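Local coordinates for Mgp-operon protein 3 (Mycoplasma pneumoniae, PDB 6RJ1) that takes part in cell adhesion as the extracellular, immunodominant surface protein P40/P90 of a human pathogen, probably acting alongside the adhesin P1, at residues S59-V64 with Q90-G95; V185-V190 with K207-N212; S765-G770 with L804-V809. All blocks are in the same frame, centred on the assembly; numbering follows the deposited sequence.

Interaction 1: S59-V64 with Q90-G95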
# COMPACT_ATOMS: atom_id res chain seq x y z
N SER A 59 5.19 -8.52 18.69
CA SER A 59 6.52 -8.87 19.19
C SER A 59 7.44 -9.24 18.04
O SER A 59 7.01 -9.94 17.12
CB SER A 59 6.43 -10.01 20.20
OG SER A 59 7.67 -10.67 20.37
N ALA A 60 8.71 -8.80 18.12
CA ALA A 60 9.76 -9.10 17.13
C ALA A 60 10.22 -10.57 17.25
O ALA A 60 11.07 -11.03 16.49
CB ALA A 60 10.93 -8.15 17.32
N LEU A 61 9.65 -11.29 18.22
CA LEU A 61 9.98 -12.69 18.44
C LEU A 61 8.98 -13.62 17.76
O LEU A 61 9.16 -14.84 17.85
CB LEU A 61 10.10 -13.01 19.94
CG LEU A 61 11.34 -12.49 20.65
CD1 LEU A 61 11.19 -12.61 22.14
CD2 LEU A 61 12.60 -13.22 20.20
N VAL A 62 7.95 -13.07 17.09
CA VAL A 62 6.95 -13.87 16.38
C VAL A 62 7.62 -14.61 15.20
O VAL A 62 8.43 -14.01 14.50
CB VAL A 62 5.70 -13.04 15.96
CG1 VAL A 62 5.98 -12.08 14.81
CG2 VAL A 62 4.52 -13.94 15.65
N ARG A 63 7.34 -15.91 15.05
CA ARG A 63 7.89 -16.72 13.97
C ARG A 63 6.78 -17.50 13.28
O ARG A 63 5.99 -18.16 13.95
CB ARG A 63 9.05 -17.63 14.44
CG ARG A 63 10.34 -16.87 14.79
CD ARG A 63 10.92 -16.07 13.64
NE ARG A 63 12.17 -15.39 13.99
CZ ARG A 63 12.25 -14.22 14.63
NH1 ARG A 63 11.15 -13.58 15.00
NH2 ARG A 63 13.43 -13.69 14.91
N VAL A 64 6.69 -17.38 11.94
CA VAL A 64 5.64 -18.06 11.17
C VAL A 64 6.25 -19.06 10.19
O VAL A 64 7.31 -18.81 9.62
CB VAL A 64 4.65 -17.06 10.50
CG1 VAL A 64 3.53 -17.78 9.76
CG2 VAL A 64 4.05 -16.09 11.51
N GLN A 90 11.57 -19.45 20.28
CA GLN A 90 12.38 -19.76 21.45
C GLN A 90 13.85 -19.63 21.06
O GLN A 90 14.64 -19.13 21.85
CB GLN A 90 12.08 -21.18 21.96
CG GLN A 90 12.56 -21.44 23.41
CD GLN A 90 11.63 -20.88 24.47
OE1 GLN A 90 11.92 -19.87 25.10
NE2 GLN A 90 10.50 -21.55 24.68
N LYS A 91 14.19 -20.04 19.82
CA LYS A 91 15.55 -19.96 19.27
C LYS A 91 16.00 -18.50 19.19
O LYS A 91 17.12 -18.17 19.59
CB LYS A 91 15.61 -20.64 17.89
CG LYS A 91 17.02 -20.98 17.41
CD LYS A 91 17.01 -21.52 15.98
CE LYS A 91 18.40 -21.69 15.42
NZ LYS A 91 18.36 -22.11 14.00
N ALA A 92 15.09 -17.62 18.72
CA ALA A 92 15.31 -16.18 18.57
C ALA A 92 15.43 -15.48 19.92
O ALA A 92 16.14 -14.48 20.01
CB ALA A 92 14.19 -15.56 17.75
N LEU A 93 14.75 -16.01 20.97
CA LEU A 93 14.79 -15.47 22.34
C LEU A 93 16.22 -15.53 22.89
O LEU A 93 16.68 -14.57 23.49
CB LEU A 93 13.84 -16.25 23.27
CG LEU A 93 12.86 -15.44 24.14
CD1 LEU A 93 11.89 -16.35 24.86
CD2 LEU A 93 13.58 -14.59 25.17
N ASN A 94 16.92 -16.66 22.61
CA ASN A 94 18.31 -16.93 23.00
C ASN A 94 19.32 -15.99 22.33
O ASN A 94 20.50 -15.99 22.71
CB ASN A 94 18.65 -18.40 22.73
CG ASN A 94 17.95 -19.39 23.64
OD1 ASN A 94 16.78 -19.24 24.01
ND2 ASN A 94 18.66 -20.45 24.01
N GLY A 95 18.86 -15.20 21.34
CA GLY A 95 19.65 -14.22 20.61
C GLY A 95 20.66 -14.84 19.67
O GLY A 95 21.86 -14.59 19.80

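Interaction 2: V185-V190 with K207-N212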
# COMPACT_ATOMS: atom_id res chain seq x y z
N VAL A 185 10.28 -9.96 -23.16
CA VAL A 185 10.17 -10.21 -24.59
C VAL A 185 8.93 -9.51 -25.20
O VAL A 185 7.94 -9.34 -24.51
CB VAL A 185 10.22 -11.75 -24.79
CG1 VAL A 185 9.46 -12.23 -26.01
CG2 VAL A 185 11.67 -12.24 -24.84
N ALA A 186 9.01 -9.05 -26.48
CA ALA A 186 7.91 -8.39 -27.18
C ALA A 186 6.81 -9.40 -27.47
O ALA A 186 7.11 -10.58 -27.66
CB ALA A 186 8.41 -7.80 -28.48
N GLN A 187 5.54 -8.97 -27.53
CA GLN A 187 4.45 -9.92 -27.77
C GLN A 187 4.50 -10.61 -29.16
O GLN A 187 4.03 -11.74 -29.24
CB GLN A 187 3.06 -9.33 -27.46
CG GLN A 187 2.56 -8.22 -28.35
CD GLN A 187 1.11 -7.88 -28.05
OE1 GLN A 187 0.37 -8.61 -27.36
NE2 GLN A 187 0.66 -6.76 -28.58
N ASP A 188 5.14 -10.01 -30.20
CA ASP A 188 5.25 -10.67 -31.52
C ASP A 188 6.15 -11.90 -31.48
O ASP A 188 5.87 -12.87 -32.18
CB ASP A 188 5.67 -9.70 -32.65
CG ASP A 188 7.02 -9.01 -32.52
OD1 ASP A 188 7.59 -9.01 -31.41
OD2 ASP A 188 7.50 -8.45 -33.53
N THR A 189 7.20 -11.87 -30.63
CA THR A 189 8.14 -12.98 -30.41
C THR A 189 7.42 -14.10 -29.65
O THR A 189 7.60 -15.27 -29.97
CB THR A 189 9.40 -12.48 -29.67
OG1 THR A 189 10.01 -11.43 -30.43
CG2 THR A 189 10.42 -13.58 -29.42
N VAL A 190 6.59 -13.74 -28.66
CA VAL A 190 5.82 -14.69 -27.85
C VAL A 190 4.91 -15.58 -28.71
O VAL A 190 4.92 -16.81 -28.55
CB VAL A 190 5.05 -13.98 -26.70
CG1 VAL A 190 4.01 -14.90 -26.05
CG2 VAL A 190 6.00 -13.43 -25.65
N LYS A 207 -4.91 -15.15 -34.02
CA LYS A 207 -4.16 -15.35 -32.77
C LYS A 207 -4.81 -14.59 -31.60
O LYS A 207 -4.28 -14.60 -30.49
CB LYS A 207 -2.68 -14.95 -32.94
CG LYS A 207 -1.90 -15.77 -33.97
CD LYS A 207 -1.34 -17.06 -33.41
CE LYS A 207 -0.56 -17.83 -34.45
NZ LYS A 207 0.16 -18.97 -33.83
N GLY A 208 -5.97 -13.98 -31.86
CA GLY A 208 -6.72 -13.22 -30.87
C GLY A 208 -6.16 -11.84 -30.63
O GLY A 208 -6.33 -11.27 -29.55
N LEU A 209 -5.49 -11.30 -31.67
CA LEU A 209 -4.82 -10.00 -31.68
C LEU A 209 -5.24 -9.17 -32.91
O LEU A 209 -4.43 -8.39 -33.42
CB LEU A 209 -3.29 -10.22 -31.67
CG LEU A 209 -2.69 -10.82 -30.41
CD1 LEU A 209 -1.39 -11.50 -30.70
CD2 LEU A 209 -2.52 -9.78 -29.32
N LYS A 210 -6.50 -9.34 -33.37
CA LYS A 210 -7.06 -8.60 -34.51
C LYS A 210 -6.87 -7.10 -34.30
O LYS A 210 -7.15 -6.58 -33.21
CB LYS A 210 -8.56 -8.91 -34.68
CG LYS A 210 -9.13 -8.50 -36.03
CD LYS A 210 -10.59 -8.89 -36.18
CE LYS A 210 -11.52 -7.72 -36.08
NZ LYS A 210 -12.91 -8.09 -36.46
N ASN A 211 -6.31 -6.43 -35.31
CA ASN A 211 -6.03 -4.99 -35.39
C ASN A 211 -5.11 -4.47 -34.27
O ASN A 211 -5.06 -3.26 -34.06
CB ASN A 211 -7.33 -4.18 -35.47
CG ASN A 211 -8.21 -4.56 -36.63
OD1 ASN A 211 -7.81 -4.51 -37.79
ND2 ASN A 211 -9.44 -4.95 -36.32
N ASN A 212 -4.37 -5.37 -33.58
CA ASN A 212 -3.45 -4.94 -32.52
C ASN A 212 -2.25 -4.29 -33.19
O ASN A 212 -1.56 -4.94 -33.98
CB ASN A 212 -3.02 -6.11 -31.63
CG ASN A 212 -2.32 -5.68 -30.37
OD1 ASN A 212 -1.21 -5.12 -30.39
ND2 ASN A 212 -2.93 -5.96 -29.24

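Interaction 3: S765-G770 with L804-V809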
# COMPACT_ATOMS: atom_id res chain seq x y z
N SER A 765 15.71 11.43 -9.54
CA SER A 765 14.79 11.91 -8.51
C SER A 765 15.25 13.23 -7.91
O SER A 765 16.43 13.36 -7.54
CB SER A 765 14.61 10.87 -7.41
OG SER A 765 13.92 11.41 -6.30
N GLN A 766 14.32 14.19 -7.78
CA GLN A 766 14.54 15.48 -7.13
C GLN A 766 13.56 15.66 -5.96
O GLN A 766 13.42 16.77 -5.42
CB GLN A 766 14.55 16.65 -8.14
CG GLN A 766 13.19 17.02 -8.73
CD GLN A 766 13.23 18.13 -9.75
OE1 GLN A 766 14.29 18.65 -10.11
NE2 GLN A 766 12.07 18.49 -10.26
N ALA A 767 12.90 14.56 -5.55
CA ALA A 767 11.94 14.48 -4.45
C ALA A 767 12.62 14.71 -3.09
O ALA A 767 13.75 14.26 -2.87
CB ALA A 767 11.26 13.13 -4.45
N THR A 768 11.92 15.41 -2.19
CA THR A 768 12.42 15.73 -0.85
C THR A 768 11.41 15.28 0.22
O THR A 768 11.46 15.77 1.35
CB THR A 768 12.74 17.24 -0.74
OG1 THR A 768 11.60 17.99 -1.17
CG2 THR A 768 13.98 17.64 -1.53
N ASP A 769 10.51 14.35 -0.14
CA ASP A 769 9.44 13.86 0.74
C ASP A 769 9.78 12.55 1.48
O ASP A 769 8.89 11.85 1.98
CB ASP A 769 8.13 13.74 -0.05
CG ASP A 769 8.12 12.75 -1.20
OD1 ASP A 769 9.22 12.40 -1.70
OD2 ASP A 769 7.02 12.34 -1.62
N GLY A 770 11.08 12.27 1.60
CA GLY A 770 11.58 11.11 2.32
C GLY A 770 11.86 9.86 1.51
O GLY A 770 12.11 8.81 2.10
N LEU A 804 -2.82 11.67 3.02
CA LEU A 804 -1.69 12.30 2.37
C LEU A 804 -1.01 11.30 1.46
O LEU A 804 -0.81 10.13 1.84
CB LEU A 804 -0.72 12.84 3.44
CG LEU A 804 -0.75 14.36 3.74
CD1 LEU A 804 -2.16 14.92 3.86
CD2 LEU A 804 0.01 14.65 5.01
N VAL A 805 -0.71 11.74 0.24
CA VAL A 805 0.01 10.98 -0.80
C VAL A 805 1.19 11.82 -1.28
O VAL A 805 1.31 12.99 -0.91
CB VAL A 805 -0.89 10.49 -1.97
CG1 VAL A 805 -1.88 9.43 -1.50
CG2 VAL A 805 -1.59 11.65 -2.67
N ARG A 806 2.07 11.23 -2.11
CA ARG A 806 3.21 11.97 -2.65
C ARG A 806 2.71 13.07 -3.57
O ARG A 806 2.01 12.79 -4.56
CB ARG A 806 4.19 11.05 -3.37
CG ARG A 806 4.77 9.96 -2.49
CD ARG A 806 5.89 9.24 -3.19
NE ARG A 806 7.11 10.04 -3.26
CZ ARG A 806 8.22 9.66 -3.86
NH1 ARG A 806 8.28 8.50 -4.49
NH2 ARG A 806 9.29 10.45 -3.86
N GLY A 807 3.01 14.31 -3.20
CA GLY A 807 2.64 15.49 -3.98
C GLY A 807 1.37 16.23 -3.61
O GLY A 807 1.18 17.36 -4.06
N GLY A 808 0.50 15.61 -2.82
CA GLY A 808 -0.74 16.25 -2.44
C GLY A 808 -1.64 15.52 -1.46
O GLY A 808 -1.29 14.45 -0.95
N VAL A 809 -2.81 16.11 -1.21
CA VAL A 809 -3.83 15.57 -0.32
C VAL A 809 -5.00 15.00 -1.12
O VAL A 809 -5.42 15.59 -2.12
CB VAL A 809 -4.28 16.61 0.76
CG1 VAL A 809 -4.95 17.84 0.14
CG2 VAL A 809 -5.18 15.98 1.83
O HOH W 1 5.20 14.50 -1.08

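Interaction 1: S59-V64 with Q90-G95
Leu61 and Arg63 meet Ala92 and Leu93 in a mainly apolar contact that lays helix 86-93 against the loop between strands 52-59 and 64-66; strand 52-59 is next to the outermost strand, 40-48, of the eight-stranded mixed sheet. Leu61 carries most of it. Its CD2 lies against the helix backbone, 3.6 Å from Ala92 C, and also touches Ala92 CB at 3.7 Å. The other branch, CD1, reaches Leu93 CG at 3.8 Å, the two leucines lying roughly perpendicular. The loop presents Leu61 from a type I beta turn, Ser59 to Val62, and Ser59 OG accepts from Leu61 N at 3.0 Å in an ST turn.

Arg63 approaches by a different route. Its chain bends at chi2 (-59°), which folds the guanidinium back over its own loop, and Ala92 CB sits over one face of that group, 3.5 Å from Arg63 NH2. The guanidinium plane is fixed by NH1, which donates in plane to two carbonyls: almost straight to Ala60 O at 3.0 Å, and from above the carbonyl plane to Val62 O at 2.8 Å. Nearby, Ser89 of the same helix hydrogen-bonds to Leu61 O, and Arg63 NE makes a long, weak ion pair with Glu88.

No hydrogen bond joins the two segments. NH1 is bonded to two carbonyls of its own loop, which should hold the guanidinium in place with a flat face toward a methyl group, so the contact between the two segments rests on van der Waals packing, while the directional bonding shapes the surface that the helix covers.

Interaction 2: V185-V190 with K207-N212
Gln187 reaches from the first turn of helix 187-192 to Leu209 and Asn212, and its terminal amide does all the touching. OE1 lies 3.7 Å from Leu209 CD2, a polar atom against a methyl, with the glutamine and leucine running antiparallel alongside each other. On the nitrogen side, NE2 comes to 3.1 Å from Asn212 OD1. The amides of Gln187 and Asn212 approach head-on along their chains but with their planes 74° apart, so they meet steeply inclined rather than flat on one another. Beyond CG the glutamine is extended (chi2 172°), which lets it span a gap of 10.1 Å between Gln187 CA and Leu209 CA.

Leu209 and Asn212 are the two ends of a type II beta turn, closed by Asn212 N donating to Leu209 O at 3.0 Å; Asn211, third in the turn, has the positive phi (58°) of that turn type. The turn thus sets both partners of Gln187 side by side, and Ala186 at the N-cap starts the helix that supplies the glutamine.

Further out, Gln187 NE2 has a clear acceptor in Gly214 O, while Asn212 OD1 accepts from Gly214 N, an Asx turn, so the backbone of Gly214 serves both amides. Asn212 ND2 is held by Gln635 O. Trp200 of helix 200-203 packs on Gln187 and Leu209, and its NE1 hydrogen-bonds to Asn212 O.

Interaction 3: S765-G770 with L804-V809
Arg806 and Asp769 form a bidentate salt bridge, and around it the contact divides into a close ionic part and a much looser flank. The arginine offers its NE side rather than the end of its guanidinium: NE donates to Asp769 OD2 at 2.8 Å, nearly straight (165°) and in the guanidinium plane, and NH2 donates at 2.9 Å to the syn lone pair of Asp769 OD1, an oxygen somewhat tilted from the guanidinium plane. Carboxylate and guanidinium are 27° apart, nearly coplanar, although the two side chains are roughly perpendicular. A bend at chi3 of Arg806 (74°) turns the guanidinium so that its side faces the acid. With one nitrogen for each oxygen, rotation of either group is restricted. Arg806 NH2 also bonds to Asn773 O, and the remaining nitrogen, NH1, to Leu776 O, so all three nitrogens have acceptors, which probably favours the charged state of the pair within a buried setting.

The flank toward residues 765-768 is slacker. Ala767 CB lies at the guanidinium edge, 3.4 Å from Arg806 NH2, while Gln766 and Thr768 are exposed. Ser765 OG receives a weak bond from Ala767 N. On the side of the 805-808 turn a water bridges the two segments, donating to Asp769 OD2 at 2.9 Å and accepting from Gly807 N at 3.1 Å, so the carboxylate is linked to the arginine and to the turn following it.

That turn, type II from Val805 to Gly808, is the tip of the hairpin formed by antiparallel strands 799-805 and 808-815. Behind the tip, Leu804 and Val809 pack on Val893 of strand 888-896 in a neighbouring antiparallel sheet; Leu804 also meets strand 862-868, and Val809 meets strand 914-920.

The three contacts follow one another along the chain without touching, and no helix or strand is common to two of them. Interaction 3 lies nearest the centre of the chain, centre to centre about 15 Å, against about 27 Å for interaction 1 and 32 Å for interaction 2. Distance does not settle burial, however: interactions 2 and 3 are both buried, whereas interaction 1 is only partly so. Their chemistry differs as well. A helix covers a loop through apolar side chains and one face of an arginine in 59-64 with 90-95, neutral amides meet in 185-190 with 207-212, and a salt bridge ties a loop to a hairpin tip in 765-770 with 804-809.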